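Local coordinates for protein ricin B-related lectin (Polyporus squamosus, PDB 5MUA) that binds galactose through a beta-trefoil lectin domain and carries a calcium-dependent, papain-like protease domain that binds the inhibitor E-64, at residues D176-I190 and W222-L235. Residues are numbered along the deposited sequence; the frame is centred on the assembly and turned at random. Where two conformers were deposited one is given.
Sequences DGLYLVLTRDQISSI and WGNENFKANGFALL. With CA (calcium ion), chain E; CA (calcium ion), chain D.
Trp222 lays one face of its indole against Ile190, an example of an aromatic face receiving an aliphatic branch where two helices meet. The CG1 of Ile190 stands 3.5 Å from the centroid of the five-membered ring, a CH-pi contact only 12° off the normal, while its CD1 lies above the CD2-CE3 side of the six-membered ring, off centre. With CG anti to the backbone N (chi1 -172°), the indole reaches on to Leu182, whose CD2 comes within 3.9 Å of Trp222 CZ3; toward the rim of the opposite face lies Asn226 ND2, which is hydrogen-bonded to Trp222 O. Beyond this helix pair, strand 178-180 runs parallel to strand 233-243, in the papain-like half of this chimerolectin. Leu180 holds the neighbouring strand through both its N-H and its C=O: its N donates to Ala233 O at 2.7 Å, and its O receives Leu235 N at 3.1 Å in an almost straight bond (178°). Ala233 N to Leu178 O, 2.8 Å, completes the ladder. Leu180 CD2 touches Leu234 CD2 at 3.7 Å, the two leucines lying side by side, and approaches Phe227 CZ. Tyr179 and Ala233 occupy the other face; Leu235 CB packs against Tyr179 CD1, with Leu235 N at the edge of the ring. Ala233 CB sits 3.2 Å from Asp176 OD2. That carboxylate chelates one calcium through both oxygens and shares OD1 with a second; Glu204, Asp207, Asp209 and Asp210 of the second subunit help complete the two sites.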
loop_
_atom_site.group_PDB
_atom_site.type_symbol
_atom_site.label_atom_id
_atom_site.label_comp_id
_atom_site.label_asym_id
_atom_site.label_seq_id
_atom_site.Cartn_x
_atom_site.Cartn_y
_atom_site.Cartn_z
ATOM N N ASP B 176 -2.060 8.578 11.660
ATOM C CA ASP B 176 -3.361 9.132 11.976
ATOM C C ASP B 176 -3.526 9.269 13.480
ATOM O O ASP B 176 -2.685 8.847 14.237
ATOM C CB ASP B 176 -4.455 8.274 11.375
ATOM C CG ASP B 176 -4.368 8.236 9.818
ATOM O OD1 ASP B 176 -4.514 9.310 9.198
ATOM O OD2 ASP B 176 -4.155 7.145 9.262
ATOM N N GLY B 177 -4.596 9.926 13.859
ATOM C CA GLY B 177 -4.882 10.199 15.270
ATOM C C GLY B 177 -5.814 9.242 15.991
ATOM O O GLY B 177 -5.677 9.068 17.202
ATOM N N LEU B 178 -6.818 8.711 15.293
ATOM C CA LEU B 178 -7.844 7.895 15.899
ATOM C C LEU B 178 -8.028 6.703 15.013
ATOM O O LEU B 178 -8.243 6.853 13.804
ATOM C CB LEU B 178 -9.170 8.657 15.974
ATOM C CG LEU B 178 -10.321 7.859 16.624
ATOM C CD1 LEU B 178 -10.017 7.533 18.093
ATOM C CD2 LEU B 178 -11.680 8.587 16.455
ATOM N N TYR B 179 -7.866 5.532 15.602
ATOM C CA TYR B 179 -7.957 4.286 14.838
ATOM C C TYR B 179 -9.155 3.418 15.232
ATOM O O TYR B 179 -9.353 3.154 16.423
ATOM C CB TYR B 179 -6.695 3.469 15.061
ATOM C CG TYR B 179 -5.498 4.058 14.426
ATOM C CD1 TYR B 179 -5.217 3.821 13.118
ATOM C CD2 TYR B 179 -4.686 4.998 15.129
ATOM C CE1 TYR B 179 -4.107 4.392 12.495
ATOM C CE2 TYR B 179 -3.538 5.522 14.537
ATOM C CZ TYR B 179 -3.267 5.215 13.202
ATOM O OH TYR B 179 -2.176 5.756 12.590
ATOM N N LEU B 180 -9.841 2.867 14.239
ATOM C CA LEU B 180 -10.753 1.721 14.432
ATOM C C LEU B 180 -9.940 0.441 14.476
ATOM O O LEU B 180 -9.057 0.202 13.639
ATOM C CB LEU B 180 -11.815 1.602 13.365
ATOM C CG LEU B 180 -12.740 0.364 13.409
ATOM C CD1 LEU B 180 -13.544 0.477 14.725
ATOM C CD2 LEU B 180 -13.683 0.419 12.202
ATOM N N VAL B 181 -10.219 -0.360 15.472
ATOM C CA VAL B 181 -9.576 -1.670 15.615
ATOM C C VAL B 181 -10.538 -2.650 14.955
ATOM O O VAL B 181 -11.690 -2.818 15.369
ATOM C CB VAL B 181 -9.353 -2.045 17.110
ATOM C CG1 VAL B 181 -8.888 -3.489 17.278
ATOM C CG2 VAL B 181 -8.389 -1.094 17.793
ATOM N N LEU B 182 -10.050 -3.343 13.915
ATOM C CA LEU B 182 -10.862 -4.286 13.184
ATOM C C LEU B 182 -10.932 -5.625 13.868
ATOM O O LEU B 182 -10.017 -5.996 14.596
ATOM C CB LEU B 182 -10.234 -4.534 11.793
ATOM C CG LEU B 182 -10.208 -3.228 10.987
ATOM C CD1 LEU B 182 -9.377 -3.512 9.751
ATOM C CD2 LEU B 182 -11.602 -2.726 10.599
ATOM N N THR B 183 -11.961 -6.385 13.520
ATOM C CA THR B 183 -12.056 -7.777 13.940
ATOM C C THR B 183 -11.279 -8.664 12.989
ATOM O O THR B 183 -10.949 -8.296 11.844
ATOM C CB THR B 183 -13.509 -8.292 13.920
ATOM O OG1 THR B 183 -14.030 -8.261 12.597
ATOM C CG2 THR B 183 -14.449 -7.430 14.867
ATOM N N ARG B 184 -11.027 -9.880 13.485
ATOM C CA ARG B 184 -10.454 -10.886 12.594
ATOM C C ARG B 184 -11.290 -11.214 11.405
ATOM O O ARG B 184 -10.797 -11.412 10.279
ATOM C CB ARG B 184 -10.004 -12.129 13.396
ATOM C CG ARG B 184 -8.719 -11.823 14.127
ATOM C CD ARG B 184 -8.071 -13.066 14.700
ATOM N NE ARG B 184 -7.004 -12.772 15.661
ATOM C CZ ARG B 184 -6.143 -13.694 16.130
ATOM N NH1 ARG B 184 -6.168 -14.964 15.679
ATOM N NH2 ARG B 184 -5.253 -13.355 17.051
ATOM N N ASP B 185 -12.592 -11.253 11.577
ATOM C CA ASP B 185 -13.440 -11.507 10.448
ATOM C C ASP B 185 -13.273 -10.467 9.411
ATOM O O ASP B 185 -13.242 -10.760 8.207
ATOM C CB ASP B 185 -14.901 -11.593 10.893
ATOM C CG ASP B 185 -15.234 -12.913 11.609
ATOM O OD1 ASP B 185 -14.522 -13.902 11.508
ATOM O OD2 ASP B 185 -16.296 -12.942 12.263
ATOM N N GLN B 186 -13.153 -9.212 9.852
ATOM C CA GLN B 186 -13.034 -8.135 8.911
ATOM C C GLN B 186 -11.671 -8.145 8.180
ATOM O O GLN B 186 -11.652 -8.012 6.952
ATOM C CB GLN B 186 -13.223 -6.803 9.610
ATOM C CG GLN B 186 -14.693 -6.563 10.025
ATOM C CD GLN B 186 -14.816 -5.509 11.108
ATOM O OE1 GLN B 186 -13.819 -5.126 11.733
ATOM N NE2 GLN B 186 -16.026 -5.084 11.383
ATOM N N ILE B 187 -10.593 -8.320 8.939
ATOM C CA ILE B 187 -9.246 -8.428 8.398
ATOM C C ILE B 187 -9.213 -9.546 7.408
ATOM O O ILE B 187 -8.770 -9.382 6.270
ATOM C CB ILE B 187 -8.200 -8.622 9.495
ATOM C CG1 ILE B 187 -8.087 -7.299 10.308
ATOM C CG2 ILE B 187 -6.825 -8.876 8.919
ATOM C CD1 ILE B 187 -7.555 -7.588 11.695
ATOM N N SER B 188 -9.669 -10.714 7.812
ATOM C CA SER B 188 -9.715 -11.807 6.890
ATOM C C SER B 188 -10.557 -11.599 5.635
ATOM O O SER B 188 -10.159 -12.066 4.559
ATOM C CB SER B 188 -10.105 -13.090 7.616
ATOM O OG SER B 188 -9.033 -13.451 8.443
ATOM N N SER B 189 -11.691 -10.912 5.722
ATOM C CA SER B 189 -12.534 -10.696 4.553
ATOM C C SER B 189 -11.805 -9.752 3.564
ATOM O O SER B 189 -11.837 -9.959 2.378
ATOM C CB SER B 189 -13.965 -10.205 4.919
ATOM O OG SER B 189 -13.950 -8.831 5.240
ATOM N N ILE B 190 -11.117 -8.759 4.087
ATOM C CA ILE B 190 -10.304 -7.828 3.240
ATOM C C ILE B 190 -9.205 -8.611 2.544
ATOM O O ILE B 190 -8.943 -8.399 1.384
ATOM C CB ILE B 190 -9.698 -6.646 4.068
ATOM C CG1 ILE B 190 -10.804 -5.763 4.602
ATOM C CG2 ILE B 190 -8.750 -5.757 3.197
ATOM C CD1 ILE B 190 -10.380 -4.905 5.805
ATOM N N TRP B 222 -10.317 -0.368 1.591
ATOM C CA TRP B 222 -11.558 -0.888 2.201
ATOM C C TRP B 222 -12.219 0.130 3.141
ATOM O O TRP B 222 -13.460 0.308 3.116
ATOM C CB TRP B 222 -11.288 -2.229 2.883
ATOM C CG TRP B 222 -12.513 -2.952 3.393
ATOM C CD1 TRP B 222 -13.341 -3.842 2.703
ATOM C CD2 TRP B 222 -12.997 -2.898 4.727
ATOM N NE1 TRP B 222 -14.320 -4.331 3.582
ATOM C CE2 TRP B 222 -14.136 -3.754 4.810
ATOM C CE3 TRP B 222 -12.578 -2.222 5.856
ATOM C CZ2 TRP B 222 -14.822 -3.961 6.036
ATOM C CZ3 TRP B 222 -13.256 -2.407 7.055
ATOM C CH2 TRP B 222 -14.366 -3.263 7.125
ATOM N N GLY B 223 -11.377 0.777 3.931
ATOM C CA GLY B 223 -11.856 1.858 4.815
ATOM C C GLY B 223 -12.478 2.978 4.075
ATOM O O GLY B 223 -13.620 3.436 4.386
ATOM N N ASN B 224 -11.786 3.442 3.038
ATOM C CA ASN B 224 -12.365 4.498 2.226
ATOM C C ASN B 224 -13.663 4.133 1.553
ATOM O O ASN B 224 -14.630 4.914 1.458
ATOM C CB ASN B 224 -11.347 4.883 1.149
ATOM C CG ASN B 224 -11.855 6.000 0.268
ATOM O OD1 ASN B 224 -12.259 7.095 0.752
ATOM N ND2 ASN B 224 -11.860 5.741 -1.090
ATOM N N GLU B 225 -13.749 2.897 1.156
ATOM C CA GLU B 225 -14.897 2.441 0.358
ATOM C C GLU B 225 -16.091 2.035 1.235
ATOM O O GLU B 225 -17.206 2.009 0.764
ATOM C CB GLU B 225 -14.460 1.331 -0.563
ATOM C CG GLU B 225 -13.549 1.905 -1.661
ATOM C CD GLU B 225 -12.903 0.861 -2.573
ATOM O OE1 GLU B 225 -13.281 -0.332 -2.479
ATOM O OE2 GLU B 225 -11.946 1.261 -3.351
ATOM N N ASN B 226 -15.867 1.763 2.511
ATOM C CA ASN B 226 -16.994 1.346 3.352
ATOM C C ASN B 226 -17.400 2.314 4.428
ATOM O O ASN B 226 -18.434 2.068 5.059
ATOM C CB ASN B 226 -16.620 0.062 4.015
ATOM C CG ASN B 226 -16.746 -1.113 3.103
ATOM O OD1 ASN B 226 -17.846 -1.622 2.962
ATOM N ND2 ASN B 226 -15.631 -1.598 2.542
ATOM N N PHE B 227 -16.639 3.368 4.692
ATOM C CA PHE B 227 -17.028 4.319 5.738
ATOM C C PHE B 227 -17.211 5.706 5.170
ATOM O O PHE B 227 -16.278 6.276 4.603
ATOM C CB PHE B 227 -16.049 4.331 6.875
ATOM C CG PHE B 227 -15.940 2.996 7.566
ATOM C CD1 PHE B 227 -16.892 2.589 8.455
ATOM C CD2 PHE B 227 -14.901 2.149 7.334
ATOM C CE1 PHE B 227 -16.779 1.375 9.104
ATOM C CE2 PHE B 227 -14.793 0.904 7.963
ATOM C CZ PHE B 227 -15.749 0.529 8.835
ATOM N N LYS B 228 -18.421 6.218 5.268
ATOM C CA LYS B 228 -18.727 7.583 4.762
ATOM C C LYS B 228 -18.371 8.673 5.743
ATOM O O LYS B 228 -18.205 9.854 5.392
ATOM C CB LYS B 228 -20.154 7.680 4.251
ATOM C CG LYS B 228 -20.422 6.770 3.038
ATOM C CD LYS B 228 -21.900 6.459 2.784
ATOM C CE LYS B 228 -22.791 7.710 2.614
ATOM N NZ LYS B 228 -22.746 8.370 1.275
ATOM N N ALA B 229 -18.214 8.311 7.007
ATOM C CA ALA B 229 -17.688 9.288 8.008
ATOM C C ALA B 229 -16.205 9.497 7.753
ATOM O O ALA B 229 -15.558 8.639 7.166
ATOM C CB ALA B 229 -17.911 8.724 9.430
ATOM N N ASN B 230 -15.695 10.640 8.131
ATOM C CA ASN B 230 -14.274 10.870 8.217
ATOM C C ASN B 230 -13.793 10.943 9.688
ATOM O O ASN B 230 -14.580 10.643 10.612
ATOM C CB ASN B 230 -14.020 12.149 7.434
ATOM C CG ASN B 230 -14.521 13.332 8.130
ATOM O OD1 ASN B 230 -15.123 13.222 9.214
ATOM N ND2 ASN B 230 -14.217 14.534 7.577
ATOM N N GLY B 231 -12.529 11.280 9.905
ATOM C CA GLY B 231 -12.036 11.560 11.216
ATOM C C GLY B 231 -11.531 10.379 12.005
ATOM O O GLY B 231 -11.301 10.499 13.204
ATOM N N PHE B 232 -11.307 9.251 11.321
ATOM C CA PHE B 232 -10.591 8.115 11.904
ATOM C C PHE B 232 -9.971 7.308 10.744
ATOM O O PHE B 232 -10.326 7.507 9.563
ATOM C CB PHE B 232 -11.541 7.171 12.649
ATOM C CG PHE B 232 -12.523 6.453 11.764
ATOM C CD1 PHE B 232 -13.647 7.103 11.205
ATOM C CD2 PHE B 232 -12.407 5.101 11.533
ATOM C CE1 PHE B 232 -14.546 6.391 10.380
ATOM C CE2 PHE B 232 -13.332 4.422 10.739
ATOM C CZ PHE B 232 -14.384 5.067 10.154
ATOM N N ALA B 233 -9.091 6.377 11.135
ATOM C CA ALA B 233 -8.445 5.483 10.198
ATOM C C ALA B 233 -8.594 4.100 10.702
ATOM O O ALA B 233 -9.016 3.875 11.833
ATOM C CB ALA B 233 -6.954 5.832 10.076
ATOM N N LEU B 234 -8.268 3.156 9.839
ATOM C CA LEU B 234 -8.240 1.745 10.203
ATOM C C LEU B 234 -6.833 1.327 10.570
ATOM O O LEU B 234 -5.875 1.578 9.797
ATOM C CB LEU B 234 -8.751 0.888 9.029
ATOM C CG LEU B 234 -10.154 1.159 8.451
ATOM C CD1 LEU B 234 -10.516 0.107 7.445
ATOM C CD2 LEU B 234 -11.265 1.298 9.483
ATOM N N LEU B 235 -6.663 0.686 11.723
ATOM C CA LEU B 235 -5.345 0.202 12.136
ATOM C C LEU B 235 -4.896 -0.969 11.302
ATOM O O LEU B 235 -5.538 -1.978 11.289
ATOM C CB LEU B 235 -5.313 -0.221 13.615
ATOM C CG LEU B 235 -3.922 -0.683 14.119
ATOM C CD1 LEU B 235 -2.822 0.359 13.919
ATOM C CD2 LEU B 235 -4.006 -1.129 15.545
HETATM CA CA CA E . -3.030 10.945 8.478
HETATM CA CA CA D . -4.871 7.915 6.994
HETATM O O HOH W 1 -5.230 5.583 6.989
HETATM O O HOH W 2 -3.686 12.405 10.283
#